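Sugar-binding transcriptional regulator, LacI family (Enterococcus faecalis, PDB 3CS3) probably acts as a DNA-binding transcription factor of the LacI family, recognising operator DNA and responding to a sugar-like effector through its periplasmic-binding-protein-like domain. Local coordinates at residues G156-P161 and A183-M188; K120-S125 and P150-Q155; R5-I10 and F37-I42. All coordinates share one frame; numbering follows the deposited sequence. Where two conformers were deposited one is given.

Contacts 1 and 2 are neighbours in the four-stranded parallel sheet region, their centres about 13 Å apart, and touch directly: Phe184 N lies 2.9 Å from Leu124 O, a probable hydrogen bond, and Met188 CE packs on the same oxygen. Strand 151-155 of contact 2 leads directly into segment 156-161 of contact 1; across from it, Asn185 of 183-188 also binds a glycerol, probably from the crystallisation liquor, in what may be the effector pocket. Contact 3 belongs to the other sheet, at the beginning of the modelled chain; its centre is about 33 Å from that of contact 1 and about 44 Å from that of contact 2, and it faces the second subunit.

Contact 1. Residues G156-P161 and A183-M188; sequences GDFTEP and AFNDEM
Two strand-to-helix turns meet here, joined by an N-cap asparagine, at the C-terminal ends of parallel strands 151-155 and 179-183, where the chain enters helices 160-170 and 186-196. The polar centre is the bond from Asn185 ND2 to Phe158 O, 2.8 Å long, with the oxygen in the plane of the amide and the donor on a carbonyl lone pair. The other end of the same amide caps its own helix: Asn185 OD1 accepts from Met188 N at 3.0 Å, and a chi1 of 76° swings the group back over the helix start. Both bonds fix the amide's rotation, and ND2 also donates to a bound glycerol. The Phe158 ring, its plane 40° from the amide, brings CD1 to 3.4 Å from Asn185 ND2 and turns its edge to Phe184 CB. Met188 SD lies close to Phe158 N, which makes a weak bond to it, and the bend at chi3 (-54°) brings CE to 4.0 Å from Phe158 CD1. Asp157 OD1 holds the turn's shape by accepting from Thr159 N and Thr159 OG1, the first bond closing an Asx turn. A water joins Glu160 N to Glu187 OE1. Around this core, Phe158 and Phe184 both reach Arg136 of helix 131-146, Met188 packs on Leu124 of strand 121-125, and Glu160 bridges to Lys194 of helix 186-196.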
loop_
_atom_site.group_PDB
_atom_site.type_symbol
_atom_site.label_atom_id
_atom_site.label_comp_id
_atom_site.label_asym_id
_atom_site.label_seq_id
_atom_site.Cartn_x
_atom_site.Cartn_y
_atom_site.Cartn_z
ATOM N N GLY A 156 11.189 -11.709 12.787
ATOM C CA GLY A 156 9.960 -11.057 12.332
ATOM C C GLY A 156 9.648 -11.550 10.934
ATOM O O GLY A 156 10.225 -12.541 10.487
ATOM N N ASP A 157 8.743 -10.869 10.238
ATOM C CA ASP A 157 8.326 -11.310 8.901
ATOM C C ASP A 157 8.148 -10.166 7.898
ATOM O O ASP A 157 7.423 -10.309 6.904
ATOM C CB ASP A 157 7.057 -12.180 8.984
ATOM C CG ASP A 157 5.918 -11.510 9.754
ATOM O OD1 ASP A 157 5.882 -10.266 9.836
ATOM O OD2 ASP A 157 5.045 -12.239 10.272
ATOM N N PHE A 158 8.813 -9.043 8.187
ATOM C CA PHE A 158 8.756 -7.784 7.417
ATOM C C PHE A 158 7.461 -6.975 7.592
ATOM O O PHE A 158 7.369 -5.840 7.121
ATOM C CB PHE A 158 9.083 -7.984 5.923
ATOM C CG PHE A 158 10.554 -8.118 5.621
ATOM C CD1 PHE A 158 11.508 -7.384 6.331
ATOM C CD2 PHE A 158 10.983 -8.947 4.587
ATOM C CE1 PHE A 158 12.873 -7.505 6.035
ATOM C CE2 PHE A 158 12.342 -9.074 4.285
ATOM C CZ PHE A 158 13.287 -8.346 5.009
ATOM N N THR A 159 6.474 -7.546 8.278
ATOM C CA THR A 159 5.199 -6.871 8.475
ATOM C C THR A 159 5.190 -6.142 9.803
ATOM O O THR A 159 5.921 -6.508 10.719
ATOM C CB THR A 159 3.991 -7.839 8.426
ATOM O OG1 THR A 159 3.913 -8.579 9.651
ATOM C CG2 THR A 159 4.092 -8.803 7.244
ATOM N N GLU A 160 4.341 -5.124 9.893
ATOM C CA GLU A 160 4.170 -4.305 11.098
ATOM C C GLU A 160 3.716 -5.054 12.383
ATOM O O GLU A 160 4.250 -4.763 13.461
ATOM C CB GLU A 160 3.274 -3.095 10.778
ATOM C CG GLU A 160 2.976 -2.156 11.932
ATOM C CD GLU A 160 2.096 -0.990 11.525
ATOM O OE1 GLU A 160 2.421 -0.308 10.528
ATOM O OE2 GLU A 160 1.081 -0.749 12.211
ATOM N N PRO A 161 2.735 -5.998 12.286
ATOM C CA PRO A 161 2.403 -6.830 13.464
ATOM C C PRO A 161 3.573 -7.557 14.149
ATOM O O PRO A 161 3.558 -7.697 15.373
ATOM C CB PRO A 161 1.416 -7.859 12.899
ATOM C CG PRO A 161 0.772 -7.169 11.767
ATOM C CD PRO A 161 1.834 -6.310 11.156
ATOM N N ALA A 183 15.954 -2.447 12.945
ATOM C CA ALA A 183 14.803 -3.072 12.301
ATOM C C ALA A 183 15.130 -3.224 10.826
ATOM O O ALA A 183 15.615 -2.286 10.199
ATOM C CB ALA A 183 13.569 -2.232 12.492
ATOM N N PHE A 184 14.886 -4.412 10.281
ATOM C CA PHE A 184 15.341 -4.740 8.926
ATOM C C PHE A 184 14.443 -4.132 7.853
ATOM O O PHE A 184 14.838 -4.055 6.686
ATOM C CB PHE A 184 15.518 -6.258 8.741
ATOM C CG PHE A 184 16.841 -6.801 9.268
ATOM C CD1 PHE A 184 17.321 -8.033 8.826
ATOM C CD2 PHE A 184 17.614 -6.079 10.189
ATOM C CE1 PHE A 184 18.525 -8.551 9.307
ATOM C CE2 PHE A 184 18.822 -6.586 10.669
ATOM C CZ PHE A 184 19.282 -7.820 10.222
ATOM N N ASN A 185 13.237 -3.719 8.250
ATOM C CA ASN A 185 12.479 -2.735 7.479
ATOM C C ASN A 185 11.730 -1.708 8.321
ATOM O O ASN A 185 11.560 -1.896 9.530
ATOM C CB ASN A 185 11.616 -3.366 6.366
ATOM C CG ASN A 185 10.341 -4.046 6.871
ATOM O OD1 ASN A 185 10.019 -4.072 8.065
ATOM N ND2 ASN A 185 9.598 -4.599 5.925
ATOM N N ASP A 186 11.306 -0.627 7.662
ATOM C CA ASP A 186 10.572 0.483 8.273
ATOM C C ASP A 186 9.228 0.073 8.867
ATOM O O ASP A 186 8.798 0.639 9.860
ATOM C CB ASP A 186 10.345 1.604 7.253
ATOM C CG ASP A 186 11.484 2.624 7.219
ATOM O OD1 ASP A 186 12.600 2.333 7.706
ATOM O OD2 ASP A 186 11.255 3.735 6.698
ATOM N N GLU A 187 8.574 -0.908 8.257
ATOM C CA GLU A 187 7.280 -1.383 8.743
ATOM C C GLU A 187 7.361 -2.065 10.094
ATOM O O GLU A 187 6.499 -1.834 10.945
ATOM C CB GLU A 187 6.646 -2.331 7.742
ATOM C CG GLU A 187 6.302 -1.675 6.437
ATOM C CD GLU A 187 6.238 -2.682 5.333
ATOM O OE1 GLU A 187 5.565 -3.718 5.536
ATOM O OE2 GLU A 187 6.877 -2.446 4.287
ATOM N N MET A 188 8.386 -2.901 10.287
ATOM C CA MET A 188 8.649 -3.507 11.596
ATOM C C MET A 188 9.016 -2.422 12.615
ATOM O O MET A 188 8.601 -2.492 13.766
ATOM C CB MET A 188 9.731 -4.602 11.517
ATOM C CG MET A 188 9.240 -5.936 10.935
ATOM S SD MET A 188 10.386 -7.336 11.012
ATOM C CE MET A 188 11.814 -6.614 10.203
HETATM O O HOH W 1 2.929 -4.707 7.164
#

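Contact 2. Residues K120-S125 and P150-Q155; sequences KVLLLS and PYEIIQ
Strands 121-125 and 151-155 lie side by side and parallel, their axes 4.7 Å apart at closest and 22° from one another, in register from Val121 with Tyr151 to Leu124 with Ile154. Five backbone hydrogen bonds join them. Glu152 contributes both its N, to Val121 O, and its O, which takes Leu123 N in a nearly straight bond of 2.8 Å; Ile154 does the same with Leu123 O and Ser125 N. On the face carrying Leu122 and Leu124, Ile154 sends CD1 to 3.6 Å from Leu122 CD2, while its CG2 branch meets Leu124 CD1 at 4.2 Å. Ile154 CG1 stands anti to the carbonyl carbon (chi1 -62°), and this carries CD1 back toward Leu122. Helix 160-170 covers this face, with Ile170 against both Leu122 and Ile154. On the other face, Leu123 CD1 sits between two residues of the neighbouring strand, 4.0 Å from Tyr151 CD2 and 4.1 Å from Ile153 CG1. Helix 131-146, which makes the beta-alpha-beta crossover between the strands, packs on Val121 and Tyr151 there. At the strand starts, Lys120 lays CG 3.9 Å from Pro150 CB, and its NZ forms a long salt bridge of 3.9 Å to Glu152 OE1 besides a hydrogen bond to Gln175. The chemistry is thus chiefly that of a sheet border: backbone bonds and branched aliphatic groups hold strand 151-155, outermost within this chain, and the one charge pair is long and probably adds little.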
loop_
_atom_site.group_PDB
_atom_site.type_symbol
_atom_site.label_atom_id
_atom_site.label_comp_id
_atom_site.label_asym_id
_atom_site.label_seq_id
_atom_site.Cartn_x
_atom_site.Cartn_y
_atom_site.Cartn_z
ATOM N N LYS A 120 24.714 -3.154 23.245
ATOM C CA LYS A 120 24.053 -4.314 22.651
ATOM C C LYS A 120 23.152 -3.818 21.521
ATOM O O LYS A 120 22.529 -2.758 21.630
ATOM C CB LYS A 120 23.207 -5.079 23.681
ATOM C CG LYS A 120 22.961 -6.538 23.293
ATOM C CD LYS A 120 21.536 -6.997 23.572
ATOM C CE LYS A 120 21.374 -7.561 24.973
ATOM N NZ LYS A 120 20.108 -8.338 25.101
ATOM N N VAL A 121 23.091 -4.577 20.432
ATOM C CA VAL A 121 22.223 -4.236 19.316
ATOM C C VAL A 121 21.208 -5.352 19.125
ATOM O O VAL A 121 21.572 -6.515 19.024
ATOM C CB VAL A 121 23.024 -3.977 18.017
ATOM C CG1 VAL A 121 22.091 -3.767 16.821
ATOM C CG2 VAL A 121 23.913 -2.758 18.182
ATOM N N LEU A 122 19.929 -4.993 19.101
ATOM C CA LEU A 122 18.872 -5.961 18.837
ATOM C C LEU A 122 18.533 -5.938 17.344
ATOM O O LEU A 122 18.222 -4.890 16.782
ATOM C CB LEU A 122 17.651 -5.710 19.740
ATOM C CG LEU A 122 17.877 -6.027 21.231
ATOM C CD1 LEU A 122 18.393 -4.829 22.026
ATOM C CD2 LEU A 122 16.627 -6.545 21.886
ATOM N N LEU A 123 18.646 -7.097 16.703
ATOM C CA LEU A 123 18.480 -7.201 15.260
ATOM C C LEU A 123 17.119 -7.786 14.936
ATOM O O LEU A 123 16.928 -9.000 14.979
ATOM C CB LEU A 123 19.602 -8.042 14.626
ATOM C CG LEU A 123 21.067 -7.609 14.803
ATOM C CD1 LEU A 123 22.014 -8.733 14.387
ATOM C CD2 LEU A 123 21.396 -6.322 14.036
ATOM N N LEU A 124 16.168 -6.907 14.630
ATOM C CA LEU A 124 14.821 -7.321 14.257
ATOM C C LEU A 124 14.817 -7.649 12.763
ATOM O O LEU A 124 14.806 -6.756 11.909
ATOM C CB LEU A 124 13.811 -6.221 14.616
ATOM C CG LEU A 124 12.305 -6.389 14.371
ATOM C CD1 LEU A 124 11.779 -7.789 14.716
ATOM C CD2 LEU A 124 11.541 -5.308 15.138
ATOM N N SER A 125 14.862 -8.941 12.465
ATOM C CA SER A 125 15.021 -9.401 11.100
ATOM C C SER A 125 13.681 -9.730 10.472
ATOM O O SER A 125 12.668 -9.805 11.166
ATOM C CB SER A 125 15.950 -10.624 11.045
ATOM O OG SER A 125 15.331 -11.768 11.597
ATOM N N PRO A 150 27.852 -7.069 21.373
ATOM C CA PRO A 150 26.874 -8.144 21.493
ATOM C C PRO A 150 25.599 -7.866 20.706
ATOM O O PRO A 150 25.256 -6.703 20.455
ATOM C CB PRO A 150 26.535 -8.170 22.993
ATOM C CG PRO A 150 27.545 -7.386 23.656
ATOM C CD PRO A 150 28.164 -6.457 22.674
ATOM N N TYR A 151 24.902 -8.935 20.341
ATOM C CA TYR A 151 23.648 -8.820 19.626
ATOM C C TYR A 151 22.668 -9.936 19.968
ATOM O O TYR A 151 23.064 -11.022 20.390
ATOM C CB TYR A 151 23.877 -8.736 18.102
ATOM C CG TYR A 151 24.487 -9.969 17.442
ATOM C CD1 TYR A 151 25.825 -9.983 17.051
ATOM C CD2 TYR A 151 23.716 -11.106 17.184
ATOM C CE1 TYR A 151 26.383 -11.101 16.430
ATOM C CE2 TYR A 151 24.266 -12.228 16.581
ATOM C CZ TYR A 151 25.597 -12.223 16.210
ATOM O OH TYR A 151 26.128 -13.336 15.597
ATOM N N GLU A 152 21.386 -9.645 19.779
ATOM C CA GLU A 152 20.339 -10.654 19.793
ATOM C C GLU A 152 19.540 -10.521 18.497
ATOM O O GLU A 152 19.202 -9.413 18.084
ATOM C CB GLU A 152 19.434 -10.478 21.018
ATOM C CG GLU A 152 18.405 -11.593 21.184
ATOM C CD GLU A 152 17.827 -11.679 22.587
ATOM O OE1 GLU A 152 17.576 -10.628 23.220
ATOM O OE2 GLU A 152 17.612 -12.817 23.054
ATOM N N ILE A 153 19.263 -11.654 17.859
ATOM C CA ILE A 153 18.469 -11.709 16.637
ATOM C C ILE A 153 17.026 -12.042 16.998
ATOM O O ILE A 153 16.753 -13.078 17.607
ATOM C CB ILE A 153 19.022 -12.775 15.647
ATOM C CG1 ILE A 153 20.433 -12.396 15.189
ATOM C CG2 ILE A 153 18.084 -12.956 14.445
ATOM C CD1 ILE A 153 21.184 -13.514 14.503
ATOM N N ILE A 154 16.107 -11.151 16.630
ATOM C CA ILE A 154 14.685 -11.360 16.887
ATOM C C ILE A 154 13.951 -11.527 15.569
ATOM O O ILE A 154 13.993 -10.648 14.710
ATOM C CB ILE A 154 14.086 -10.217 17.724
ATOM C CG1 ILE A 154 14.772 -10.171 19.088
ATOM C CG2 ILE A 154 12.579 -10.398 17.913
ATOM C CD1 ILE A 154 14.913 -8.804 19.625
ATOM N N GLN A 155 13.296 -12.677 15.424
ATOM C CA GLN A 155 12.615 -13.067 14.195
ATOM C C GLN A 155 11.320 -12.285 13.980
ATOM O O GLN A 155 10.481 -12.193 14.879
ATOM C CB GLN A 155 12.325 -14.573 14.220
ATOM C CG GLN A 155 11.998 -15.191 12.862
ATOM C CD GLN A 155 13.198 -15.258 11.925
ATOM O OE1 GLN A 155 14.299 -15.659 12.314
ATOM N NE2 GLN A 155 12.982 -14.872 10.676
#

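Contact 3. Residues R5-I10 and F37-I42; sequences RRQTNI and FDYEMI
The first two strands of the mixed sheet, 10-15 and 40-45, begin their parallel pairing here, at the edge of an open alpha/beta sheet of the periplasmic-binding-protein type; helix 23-35 makes the beta-alpha-beta crossover between them. One bridge, Ile10 with Glu40, lies within the contact. Glu40 N donates to Asn9 O at 2.9 Å, and Ile10 CA comes within 3.3 Å of Glu40 O in a CA-H...O contact. Just before the strand, Asp38 has positive phi and is the C-prime residue of the Schellman motif that ends helix 23-35; the turn delivers Tyr39 to the loop that precedes the first strand. One face of the Tyr39 ring is turned to Asn9, whose backbone CA rests over it, 3.8 Å from the centroid and 22° off the ring normal, a CH-pi contact. In the conformer given, Asn9 CB also lies over the ring, and CD1 of the ring reaches Asn9 C at 3.5 Å. Farther out, the amide of Gln7 approaches the hydroxyl end of Tyr39, with its plane turned 50° from the ring. Ile244 and Met247 of helix 232-247 also pack on Tyr39, so it touches that helix as well as the incoming chain. Beyond the bridge, Ile10 and Ile42 meet on the side that receives the second subunit, where both pack on Phe52 of that chain. Glu40 OE1 forms a salt bridge to Lys48 of the second subunit, so this sheet edge contributes to the dimer contact. Chi1 of 55° places Ile42 CG1 between the backbone N and the carbonyl carbon, and from there it touches Ile10 CG2 at 3.9 Å.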
loop_
_atom_site.group_PDB
_atom_site.type_symbol
_atom_site.label_atom_id
_atom_site.label_comp_id
_atom_site.label_asym_id
_atom_site.label_seq_id
_atom_site.Cartn_x
_atom_site.Cartn_y
_atom_site.Cartn_z
ATOM N N ARG A 5 3.759 -18.755 -28.852
ATOM C CA ARG A 5 2.468 -18.590 -29.524
ATOM C C ARG A 5 1.633 -17.395 -29.059
ATOM O O ARG A 5 0.565 -17.138 -29.609
ATOM C CB ARG A 5 1.647 -19.889 -29.450
ATOM C CG ARG A 5 1.320 -20.369 -28.040
ATOM C CD ARG A 5 1.222 -21.895 -27.974
ATOM N NE ARG A 5 2.436 -22.554 -28.465
ATOM C CZ ARG A 5 3.529 -22.787 -27.739
ATOM N NH1 ARG A 5 4.572 -23.391 -28.294
ATOM N NH2 ARG A 5 3.589 -22.420 -26.463
ATOM N N ARG A 6 2.126 -16.662 -28.063
ATOM C CA ARG A 6 1.375 -15.548 -27.495
ATOM C C ARG A 6 2.270 -14.370 -27.155
ATOM O O ARG A 6 3.392 -14.541 -26.685
ATOM C CB ARG A 6 0.651 -16.000 -26.230
ATOM C CG ARG A 6 -0.834 -15.705 -26.230
ATOM C CD ARG A 6 -1.599 -16.779 -25.469
ATOM N NE ARG A 6 -0.859 -18.042 -25.395
ATOM C CZ ARG A 6 -1.408 -19.239 -25.204
ATOM N NH1 ARG A 6 -0.637 -20.318 -25.150
ATOM N NH2 ARG A 6 -2.723 -19.365 -25.076
ATOM N N GLN A 7 1.761 -13.172 -27.403
ATOM C CA GLN A 7 2.351 -11.964 -26.865
ATOM C C GLN A 7 1.210 -11.081 -26.404
ATOM O O GLN A 7 0.503 -10.502 -27.220
ATOM C CB GLN A 7 3.210 -11.265 -27.909
ATOM C CG GLN A 7 3.893 -10.006 -27.428
ATOM C CD GLN A 7 5.241 -9.806 -28.074
ATOM O OE1 GLN A 7 6.130 -10.652 -27.952
ATOM N NE2 GLN A 7 5.409 -8.686 -28.766
ATOM N N THR A 8 1.029 -11.005 -25.088
ATOM C CA THR A 8 -0.106 -10.315 -24.484
ATOM C C THR A 8 0.236 -8.886 -24.087
ATOM O O THR A 8 -0.656 -8.124 -23.691
ATOM C CB THR A 8 -0.594 -11.064 -23.219
ATOM O OG1 THR A 8 0.445 -11.081 -22.231
ATOM C CG2 THR A 8 -0.982 -12.496 -23.550
ATOM N N ASN A 9 1.520 -8.539 -24.238
ATOM C CA ASN A 9 2.142 -7.323 -23.682
ATOM C C ASN A 9 1.764 -6.972 -22.234
ATOM O O ASN A 9 1.557 -5.806 -21.868
ATOM C CB ASN A 9 2.209 -6.119 -24.666
ATOM C CG ASN A 9 0.847 -5.515 -25.029
ATOM O OD1 ASN A 9 0.718 -4.910 -26.094
ATOM N ND2 ASN A 9 -0.142 -5.625 -24.148
ATOM N N ILE A 10 1.710 -8.016 -21.404
ATOM C CA ILE A 10 1.414 -7.899 -19.972
ATOM C C ILE A 10 2.502 -8.579 -19.139
ATOM O O ILE A 10 2.896 -9.722 -19.407
ATOM C CB ILE A 10 0.004 -8.460 -19.605
ATOM C CG1 ILE A 10 -1.087 -7.678 -20.343
ATOM C CG2 ILE A 10 -0.271 -8.337 -18.102
ATOM C CD1 ILE A 10 -2.426 -8.378 -20.417
ATOM N N PHE A 37 7.679 0.781 -23.692
ATOM C CA PHE A 37 7.716 -0.345 -24.609
ATOM C C PHE A 37 6.319 -0.905 -24.891
ATOM O O PHE A 37 6.190 -2.039 -25.363
ATOM C CB PHE A 37 8.631 -1.442 -24.056
ATOM C CG PHE A 37 10.060 -1.016 -23.910
ATOM C CD1 PHE A 37 10.891 -0.936 -25.023
ATOM C CD2 PHE A 37 10.575 -0.689 -22.661
ATOM C CE1 PHE A 37 12.217 -0.538 -24.893
ATOM C CE2 PHE A 37 11.903 -0.292 -22.519
ATOM C CZ PHE A 37 12.725 -0.216 -23.636
ATOM N N ASP A 38 5.291 -0.099 -24.608
ATOM C CA ASP A 38 3.872 -0.470 -24.765
ATOM C C ASP A 38 3.462 -1.737 -24.004
ATOM O O ASP A 38 2.618 -2.513 -24.471
ATOM C CB ASP A 38 3.465 -0.576 -26.247
ATOM C CG ASP A 38 3.788 0.677 -27.036
ATOM O OD1 ASP A 38 4.575 0.577 -28.006
ATOM O OD2 ASP A 38 3.261 1.755 -26.684
ATOM N N TYR A 39 4.072 -1.949 -22.840
ATOM C CA TYR A 39 3.695 -3.052 -21.966
ATOM C C TYR A 39 2.863 -2.547 -20.805
ATOM O O TYR A 39 2.931 -1.373 -20.441
ATOM C CB TYR A 39 4.929 -3.793 -21.455
ATOM C CG TYR A 39 5.342 -4.962 -22.315
ATOM C CD1 TYR A 39 5.197 -6.271 -21.860
ATOM C CD2 TYR A 39 5.869 -4.763 -23.590
ATOM C CE1 TYR A 39 5.584 -7.355 -22.652
ATOM C CE2 TYR A 39 6.253 -5.838 -24.392
ATOM C CZ TYR A 39 6.107 -7.128 -23.918
ATOM O OH TYR A 39 6.488 -8.190 -24.712
ATOM N N GLU A 40 2.060 -3.440 -20.246
ATOM C CA GLU A 40 1.285 -3.140 -19.054
ATOM C C GLU A 40 1.530 -4.190 -17.986
ATOM O O GLU A 40 2.153 -5.224 -18.236
ATOM C CB GLU A 40 -0.205 -3.046 -19.376
ATOM C CG GLU A 40 -0.624 -1.702 -19.952
ATOM C CD GLU A 40 -2.123 -1.590 -20.145
ATOM O OE1 GLU A 40 -2.757 -2.603 -20.515
ATOM O OE2 GLU A 40 -2.665 -0.483 -19.930
ATOM N N MET A 41 1.028 -3.928 -16.791
ATOM C CA MET A 41 1.332 -4.781 -15.668
ATOM C C MET A 41 0.087 -5.183 -14.887
ATOM O O MET A 41 -0.863 -4.412 -14.773
ATOM C CB MET A 41 2.416 -4.115 -14.805
ATOM C CG MET A 41 2.092 -3.893 -13.353
ATOM S SD MET A 41 3.051 -2.500 -12.755
ATOM C CE MET A 41 1.855 -1.747 -11.647
ATOM N N ILE A 42 0.068 -6.424 -14.418
ATOM C CA ILE A 42 -0.884 -6.817 -13.391
ATOM C C ILE A 42 -0.134 -7.231 -12.135
ATOM O O ILE A 42 0.955 -7.809 -12.208
ATOM C CB ILE A 42 -1.885 -7.910 -13.844
ATOM C CG1 ILE A 42 -1.160 -9.141 -14.385
ATOM C CG2 ILE A 42 -2.842 -7.336 -14.876
ATOM C CD1 ILE A 42 -1.550 -10.425 -13.684
#